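Local coordinates for nucleoside diphosphate kinase family protein (Babesia bovis, PDB 3JS9) that probably catalyses the magnesium-dependent transfer of the terminal phosphate of a nucleoside triphosphate to a nucleoside diphosphate through a phosphohistidine intermediate, at residues K31-M35 / K36-L40; A132-C135 / A136-T140; R23-I26 / G27-L30. One frame throughout, in Å; residues are numbered along the deposited sequence. Where two conformers were deposited one is given.

Interaction 1 of 3, residues K31-M35 / K36-L40; sequences KRFEM and KGLKL. With SO4 (sulfate ion), chain E.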
loop_
_atom_site.group_PDB
_atom_site.type_symbol
_atom_site.label_atom_id
_atom_site.label_comp_id
_atom_site.label_asym_id
_atom_site.label_seq_id
_atom_site.Cartn_x
_atom_site.Cartn_y
_atom_site.Cartn_z
ATOM N N LYS A 31 0.291 7.941 9.261
ATOM C CA LYS A 31 0.760 6.571 9.123
ATOM C C LYS A 31 2.277 6.522 8.852
ATOM O O LYS A 31 2.990 5.662 9.395
ATOM C CB LYS A 31 -0.057 5.912 8.024
ATOM C CG LYS A 31 0.293 4.448 7.678
ATOM C CD LYS A 31 -0.809 3.910 6.720
ATOM C CE LYS A 31 -0.311 2.755 5.796
ATOM N NZ LYS A 31 -0.132 1.488 6.579
ATOM N N ARG A 32 2.789 7.462 8.055
ATOM C CA ARG A 32 4.231 7.472 7.783
ATOM C C ARG A 32 4.994 7.781 9.038
ATOM O O ARG A 32 6.026 7.155 9.287
ATOM C CB ARG A 32 4.615 8.469 6.684
ATOM C CG ARG A 32 4.311 7.983 5.272
ATOM C CD ARG A 32 4.386 9.112 4.305
ATOM N NE ARG A 32 3.974 8.687 2.980
ATOM C CZ ARG A 32 4.740 8.754 1.888
ATOM N NH1 ARG A 32 4.235 8.347 0.736
ATOM N NH2 ARG A 32 5.968 9.284 1.936
ATOM N N PHE A 33 4.501 8.706 9.857
ATOM C CA PHE A 33 5.155 8.953 11.144
ATOM C C PHE A 33 5.053 7.766 12.119
ATOM O O PHE A 33 6.030 7.432 12.813
ATOM C CB PHE A 33 4.674 10.266 11.764
ATOM C CG PHE A 33 5.443 11.470 11.258
ATOM C CD1 PHE A 33 6.580 11.910 11.919
ATOM C CD2 PHE A 33 5.076 12.097 10.064
ATOM C CE1 PHE A 33 7.296 12.979 11.438
ATOM C CE2 PHE A 33 5.789 13.174 9.568
ATOM C CZ PHE A 33 6.897 13.608 10.242
ATOM N N GLU A 34 3.880 7.128 12.142
ATOM C CA GLU A 34 3.628 5.990 12.993
ATOM C C GLU A 34 4.544 4.828 12.593
ATOM O O GLU A 34 5.160 4.221 13.474
ATOM C CB GLU A 34 2.140 5.616 12.919
ATOM C CG GLU A 34 1.519 4.941 14.126
ATOM C CD GLU A 34 -0.011 4.801 13.955
ATOM O OE1 GLU A 34 -0.531 5.088 12.843
ATOM O OE2 GLU A 34 -0.703 4.386 14.923
ATOM N N MET A 35 4.655 4.534 11.287
ATOM C CA MET A 35 5.509 3.408 10.890
ATOM C C MET A 35 6.981 3.689 11.185
ATOM O O MET A 35 7.710 2.753 11.459
ATOM C CB MET A 35 5.323 3.039 9.423
ATOM C CG MET A 35 3.928 2.594 9.078
ATOM S SD MET A 35 3.532 1.054 9.892
ATOM C CE MET A 35 2.796 1.680 11.412
ATOM N N LYS A 36 7.399 4.960 11.168
ATOM C CA LYS A 36 8.769 5.318 11.413
ATOM C C LYS A 36 9.173 4.970 12.817
ATOM O O LYS A 36 10.352 4.703 13.076
ATOM C CB LYS A 36 8.974 6.816 11.188
ATOM C CG LYS A 36 10.383 7.310 11.459
ATOM C CD LYS A 36 11.429 6.745 10.419
ATOM C CE LYS A 36 12.785 7.438 10.538
ATOM N NZ LYS A 36 13.806 6.897 9.583
ATOM N N GLY A 37 8.205 5.008 13.730
ATOM C CA GLY A 37 8.429 4.536 15.088
ATOM C C GLY A 37 8.530 5.631 16.119
ATOM O O GLY A 37 8.772 5.352 17.304
ATOM N N LEU A 38 8.373 6.881 15.699
ATOM C CA LEU A 38 8.262 7.957 16.666
ATOM C C LEU A 38 6.989 7.692 17.437
ATOM O O LEU A 38 6.065 7.072 16.917
ATOM C CB LEU A 38 8.221 9.330 15.984
ATOM C CG LEU A 38 9.489 9.677 15.189
ATOM C CD1 LEU A 38 9.362 11.103 14.591
ATOM C CD2 LEU A 38 10.765 9.501 16.056
ATOM N N LYS A 39 6.946 8.132 18.679
ATOM C CA LYS A 39 5.801 7.886 19.533
ATOM C C LYS A 39 4.865 9.073 19.465
ATOM O O LYS A 39 5.298 10.218 19.635
ATOM C CB LYS A 39 6.257 7.593 20.982
ATOM C CG LYS A 39 5.101 7.601 21.939
ATOM C CD LYS A 39 5.329 6.845 23.194
ATOM C CE LYS A 39 5.957 7.735 24.252
ATOM N NZ LYS A 39 5.721 7.178 25.604
ATOM N N LEU A 40 3.581 8.814 19.207
ATOM C CA LEU A 40 2.623 9.913 19.140
ATOM C C LEU A 40 2.354 10.437 20.546
ATOM O O LEU A 40 2.082 9.651 21.465
ATOM C CB LEU A 40 1.325 9.471 18.496
ATOM C CG LEU A 40 0.315 10.610 18.338
ATOM C CD1 LEU A 40 0.846 11.653 17.340
ATOM C CD2 LEU A 40 -1.064 10.094 17.880
HETATM S S SO4 E . 7.976 4.338 24.560
HETATM O O1 SO4 E . 6.535 4.210 24.368
HETATM O O2 SO4 E . 8.373 3.377 25.593
HETATM O O3 SO4 E . 8.244 5.685 25.055
HETATM O O4 SO4 E . 8.626 4.098 23.265
HETATM O O HOH W 1 4.816 4.782 16.174
#

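Interaction 2 of 3, residues A132-C135 / A136-T140; sequences AREC and ALWFT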
loop_
_atom_site.group_PDB
_atom_site.type_symbol
_atom_site.label_atom_id
_atom_site.label_comp_id
_atom_site.label_asym_id
_atom_site.label_seq_id
_atom_site.Cartn_x
_atom_site.Cartn_y
_atom_site.Cartn_z
ATOM N N ALA A 132 10.268 23.713 20.211
ATOM C CA ALA A 132 9.886 24.034 21.584
ATOM C C ALA A 132 8.719 25.034 21.581
ATOM O O ALA A 132 7.778 24.909 22.368
ATOM C CB ALA A 132 11.074 24.562 22.376
ATOM N N ARG A 133 8.778 25.999 20.671
ATOM C CA ARG A 133 7.740 27.006 20.567
ATOM C C ARG A 133 6.481 26.364 20.026
ATOM O O ARG A 133 5.393 26.510 20.592
ATOM C CB ARG A 133 8.190 28.190 19.665
ATOM C CG ARG A 133 7.095 29.262 19.463
ATOM C CD ARG A 133 7.525 30.519 18.672
ATOM N NE ARG A 133 7.876 30.185 17.297
ATOM C CZ ARG A 133 9.136 30.053 16.878
ATOM N NH1 ARG A 133 10.155 30.270 17.726
ATOM N NH2 ARG A 133 9.380 29.711 15.612
ATOM N N GLU A 134 6.643 25.641 18.924
ATOM C CA GLU A 134 5.503 25.134 18.175
ATOM C C GLU A 134 4.664 24.150 19.007
ATOM O O GLU A 134 3.420 24.231 18.995
ATOM C CB GLU A 134 5.947 24.523 16.842
ATOM C CG GLU A 134 6.266 25.535 15.758
ATOM C CD GLU A 134 7.162 24.959 14.643
ATOM O OE1 GLU A 134 7.241 23.729 14.445
ATOM O OE2 GLU A 134 7.809 25.755 13.957
ATOM N N CYS A 135 5.344 23.263 19.741
ATOM C CA CYS A 135 4.646 22.253 20.575
ATOM C C CYS A 135 3.789 22.880 21.666
ATOM O O CYS A 135 2.626 22.459 21.880
ATOM C CB CYS A 135 5.619 21.228 21.186
ATOM S SG CYS A 135 6.321 20.082 19.961
ATOM N N ALA A 136 4.350 23.895 22.335
ATOM C CA ALA A 136 3.621 24.650 23.365
ATOM C C ALA A 136 2.572 25.589 22.769
ATOM O O ALA A 136 1.525 25.823 23.386
ATOM C CB ALA A 136 4.568 25.411 24.259
ATOM N N LEU A 137 2.858 26.128 21.587
ATOM C CA LEU A 137 1.930 27.033 20.910
ATOM C C LEU A 137 0.653 26.361 20.367
ATOM O O LEU A 137 -0.429 26.909 20.486
ATOM C CB LEU A 137 2.647 27.764 19.774
ATOM C CG LEU A 137 1.798 28.603 18.808
ATOM C CD1 LEU A 137 1.192 29.814 19.521
ATOM C CD2 LEU A 137 2.619 29.054 17.626
ATOM N N TRP A 138 0.772 25.182 19.760
ATOM C CA TRP A 138 -0.392 24.559 19.100
ATOM C C TRP A 138 -1.232 23.643 20.024
ATOM O O TRP A 138 -2.411 23.358 19.765
ATOM C CB TRP A 138 0.064 23.817 17.843
ATOM C CG TRP A 138 0.518 24.732 16.749
ATOM C CD1 TRP A 138 1.796 25.201 16.528
ATOM C CD2 TRP A 138 -0.311 25.323 15.729
ATOM N NE1 TRP A 138 1.806 26.012 15.409
ATOM C CE2 TRP A 138 0.530 26.101 14.907
ATOM C CE3 TRP A 138 -1.670 25.219 15.403
ATOM C CZ2 TRP A 138 0.051 26.783 13.790
ATOM C CZ3 TRP A 138 -2.149 25.885 14.286
ATOM C CH2 TRP A 138 -1.294 26.676 13.499
ATOM N N PHE A 139 -0.616 23.204 21.111
ATOM C CA PHE A 139 -1.246 22.257 22.022
ATOM C C PHE A 139 -1.172 22.752 23.459
ATOM O O PHE A 139 -0.098 23.141 23.931
ATOM C CB PHE A 139 -0.517 20.915 21.932
ATOM C CG PHE A 139 -0.915 20.072 20.737
ATOM C CD1 PHE A 139 -0.079 19.965 19.626
ATOM C CD2 PHE A 139 -2.110 19.343 20.739
ATOM C CE1 PHE A 139 -0.450 19.171 18.548
ATOM C CE2 PHE A 139 -2.459 18.537 19.661
ATOM C CZ PHE A 139 -1.639 18.458 18.574
ATOM N N THR A 140 -2.282 22.718 24.170
ATOM C CA THR A 140 -2.237 23.028 25.600
ATOM C C THR A 140 -1.631 21.803 26.261
ATOM O O THR A 140 -1.745 20.711 25.734
ATOM C CB THR A 140 -3.652 23.321 26.182
ATOM O OG1 THR A 140 -4.443 22.125 26.144
ATOM C CG2 THR A 140 -4.372 24.363 25.374
#

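Interaction 3 of 3, residues R23-I26 / G27-L30; sequences RGLI and GEIL. With SO4 (sulfate ion), chain F.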
loop_
_atom_site.group_PDB
_atom_site.type_symbol
_atom_site.label_atom_id
_atom_site.label_comp_id
_atom_site.label_asym_id
_atom_site.label_seq_id
_atom_site.Cartn_x
_atom_site.Cartn_y
_atom_site.Cartn_z
ATOM N N ARG A 23 -6.656 17.343 0.069
ATOM C CA ARG A 23 -6.268 16.293 -0.840
ATOM C C ARG A 23 -6.438 14.894 -0.259
ATOM O O ARG A 23 -6.082 13.901 -0.930
ATOM C CB ARG A 23 -4.844 16.538 -1.362
ATOM C CG ARG A 23 -4.791 17.664 -2.416
ATOM C CD ARG A 23 -3.356 18.013 -2.839
ATOM N NE ARG A 23 -2.752 16.945 -3.640
ATOM C CZ ARG A 23 -1.445 16.836 -3.881
ATOM N NH1 ARG A 23 -0.575 17.731 -3.406
ATOM N NH2 ARG A 23 -1.011 15.854 -4.645
ATOM N N GLY A 24 -6.987 14.807 0.952
ATOM C CA GLY A 24 -7.136 13.536 1.641
ATOM C C GLY A 24 -5.827 12.848 2.092
ATOM O O GLY A 24 -5.731 11.621 2.071
ATOM N N LEU A 25 -4.843 13.613 2.558
ATOM C CA LEU A 25 -3.540 13.014 2.987
ATOM C C LEU A 25 -3.275 12.929 4.492
ATOM O O LEU A 25 -2.148 12.576 4.914
ATOM C CB LEU A 25 -2.359 13.717 2.293
ATOM C CG LEU A 25 -2.374 13.517 0.758
ATOM C CD1 LEU A 25 -1.750 14.686 -0.011
ATOM C CD2 LEU A 25 -1.740 12.160 0.359
ATOM N N ILE A 26 -4.276 13.231 5.317
ATOM C CA ILE A 26 -4.028 13.229 6.759
ATOM C C ILE A 26 -3.570 11.853 7.189
ATOM O O ILE A 26 -2.539 11.720 7.895
ATOM C CB ILE A 26 -5.260 13.623 7.619
ATOM C CG1 ILE A 26 -5.684 15.071 7.323
ATOM C CG2 ILE A 26 -4.963 13.389 9.127
ATOM C CD1 ILE A 26 -7.104 15.435 7.811
ATOM N N GLY A 27 -4.340 10.834 6.780
ATOM C CA GLY A 27 -4.086 9.443 7.227
ATOM C C GLY A 27 -2.736 8.929 6.763
ATOM O O GLY A 27 -1.987 8.336 7.539
ATOM N N GLU A 28 -2.419 9.175 5.494
ATOM C CA GLU A 28 -1.151 8.816 4.904
ATOM C C GLU A 28 0.026 9.404 5.680
ATOM O O GLU A 28 1.009 8.721 5.931
ATOM C CB GLU A 28 -1.133 9.310 3.459
ATOM C CG GLU A 28 0.141 9.065 2.669
ATOM C CD GLU A 28 0.487 7.586 2.491
ATOM O OE1 GLU A 28 -0.419 6.751 2.416
ATOM O OE2 GLU A 28 1.681 7.246 2.433
ATOM N N ILE A 29 -0.076 10.674 6.060
ATOM C CA ILE A 29 1.017 11.364 6.709
ATOM C C ILE A 29 1.173 10.819 8.127
ATOM O O ILE A 29 2.303 10.450 8.542
ATOM C CB ILE A 29 0.807 12.921 6.690
ATOM C CG1 ILE A 29 1.009 13.502 5.255
ATOM C CG2 ILE A 29 1.694 13.621 7.716
ATOM C CD1 ILE A 29 0.282 14.897 5.008
ATOM N N LEU A 30 0.060 10.736 8.867
ATOM C CA LEU A 30 0.089 10.173 10.212
ATOM C C LEU A 30 0.762 8.786 10.175
ATOM O O LEU A 30 1.696 8.501 10.920
ATOM C CB LEU A 30 -1.329 10.103 10.795
ATOM C CG LEU A 30 -1.498 10.069 12.337
ATOM C CD1 LEU A 30 -2.932 10.335 12.703
ATOM C CD2 LEU A 30 -1.004 8.778 13.060
HETATM S S SO4 F . -4.807 14.042 -5.096
HETATM O O1 SO4 F . -3.819 15.062 -5.437
HETATM O O2 SO4 F . -4.731 13.793 -3.654
HETATM O O3 SO4 F . -6.166 14.459 -5.475
HETATM O O4 SO4 F . -4.463 12.819 -5.820
HETATM O O HOH W 2 -4.629 9.668 3.798
#

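Interaction 1 of 3, residues K31-M35 / K36-L40
The ring of Phe33 meets Leu38 at its edge: Leu38 CD1 lies near the ring plane, 3.9 Å from Phe33 CD1. The two side chains run alongside each other in one direction, so an aromatic and a branched aliphatic group form one apolar patch facing helix 88-96 and Trp83. Phe33 stacks on the ring of Trp83, and Leu95 and Ile91 of helix 88-96 pack on Phe33 and Leu38 respectively, which makes large apolar residues fit at both positions.

Beside this apolar pair the backbone ends its helix. Lys36 N still gives a helical bond to Arg32 O (3.2 Å, 142° at the hydrogen). Gly37 N then reaches back weakly to two carbonyls, Phe33 O at 3.4 Å and Glu34 O at 3.2 Å. Gly37 leaves the helix with a positive phi (107°); at such angles a CB would press on the preceding carbonyl oxygen, so glycine suits the place. A water closes the turn by donating to Glu34 O (2.8 Å) and Leu38 O (2.7 Å), adding a partner to the first and bridging it to the second.

Lys36 and Lys39 send their amines to different partners. Lys36, buried against the second subunit, ends in a hydrogen bond to Gly111 O of that subunit. Lys39 bends at its third side-chain torsion (chi3 89°), laying its end beside a sulfate, probably from the crystallisation liquor; Lys39 NZ bonds to sulfate O3 at 3.0 Å and more weakly to O1. The same amine is hydrogen-bonded to Trp147 O.

The Schellman motif at Gly37 ends helix 26-36 and leads the chain into strand 39-46, outermost within the chain, completing the first beta-alpha-beta unit of the ferredoxin-like fold of nucleoside diphosphate kinases.

Interaction 2 of 3, residues A132-C135 / A136-T140
Glu134 and Trp138, four residues apart, share a side of helix 128-138, and this contact is the last turn of that helix. Two sound bonds of the alpha-helical pattern hold it. Leu137 N gives to Arg133 O at 2.7 Å, and Trp138 N to Glu134 O at 2.9 Å, with 155° at the hydrogen. A third is weak: Phe139 N stands 3.4 Å from Cys135 O, as expected where Phe139 swings to extended backbone angles and the helix stops.

Polar backbone atoms at the helix end find partners outside the turn. Trp138 O takes the amine of Lys44, and Thr140 N gives its hydrogen to Gln143 OE1. Of the charged side chains, Arg133 turns NH2 back to Asp130 in a salt bridge, while Glu134 OE1 accepts both Ser125 OG and His123 NE2. His123 is the predicted phosphohistidine, so Glu134 is probably a second-shell residue that fixes the rotation of its imidazole.

Trp138 and Phe139, both large and apolar, suit the buried side. Phe139 packs on the sheet, touching Ile82 of strand 78-85 and Ala42 of strand 39-46. The Trp138 indole stacks on Tyr13, and its rings meet His56 at a steep angle. Leu137 is set apart, partly exposed, on Gln55 and His56 of helix 50-56; its CB lies 3.1 Å from Arg133 O, the carbonyl that also accepts Leu137 N. With CG beside the backbone N (chi1 -69°), Trp138 turns the edge of its five-membered ring back along the helix; Glu134 O lies near the ring plane, 3.1 Å from Trp138 CD1.

Interaction 3 of 3, residues R23-I26 / G27-L30
One water joins the two segments, accepting Glu28 N and donating to Gly24 O, both at 2.8 Å. Leu30 N donates to Ile26 O at 2.9 Å in an almost straight bond, 176° at the hydrogen. One residue earlier, Ile29 N donates to Leu25 O at 3.0 Å. The extended CG1-CD1 branch of Ile29 runs close by that oxygen, CD1 3.4 Å from Leu25 O and 4.0 Å from Leu25 CB, an apolar pairing fit for a buried turn.

Leu25, at the N-cap, has no polar side chain to offer; the carboxylate of Glu34 of the third subunit accepts Ile26 N and Gly27 N. Glycine suits position 24, where positive phi makes a Schellman turn after helix 18-22. Glu28, acidic near the helix start, forms salt bridges with Arg32 and with Lys31 of the third subunit.

Arg23 holds O1 of a sulfate, probably from the crystallisation liquor, at its guanidinium edge, through NE at 2.8 Å and NH2 at 3.0 Å; NH2 also bonds to Phe113 O.

Helix 26-36 thus begins against the sheet: Ile26 and Leu30 lie on Phe79 of strand 78-85, Ile26 and Ile29 on Val16 of strand 10-16, and Leu25 meets Phe113 of helix 109-113.

How the interactions relate
Interactions 3 and 1 are the beginning and end of helix 26-36, adjoining in sequence, with centres about 13 Å apart; both also touch the third subunit, so this helix lies at an interface of the hexamer. Interaction 2 closes helix 128-138 on the other face of the sheet, its centre about 19 Å from that of interaction 1 and 22 Å from that of interaction 3. It lies beside the predicted active-site histidine. Interactions 1 and 3 both stand about 8 Å, side chain to side chain, from residues predicted to bind ATP: Phe33 from Arg93, and Ile29 from Lys17 and Arg110.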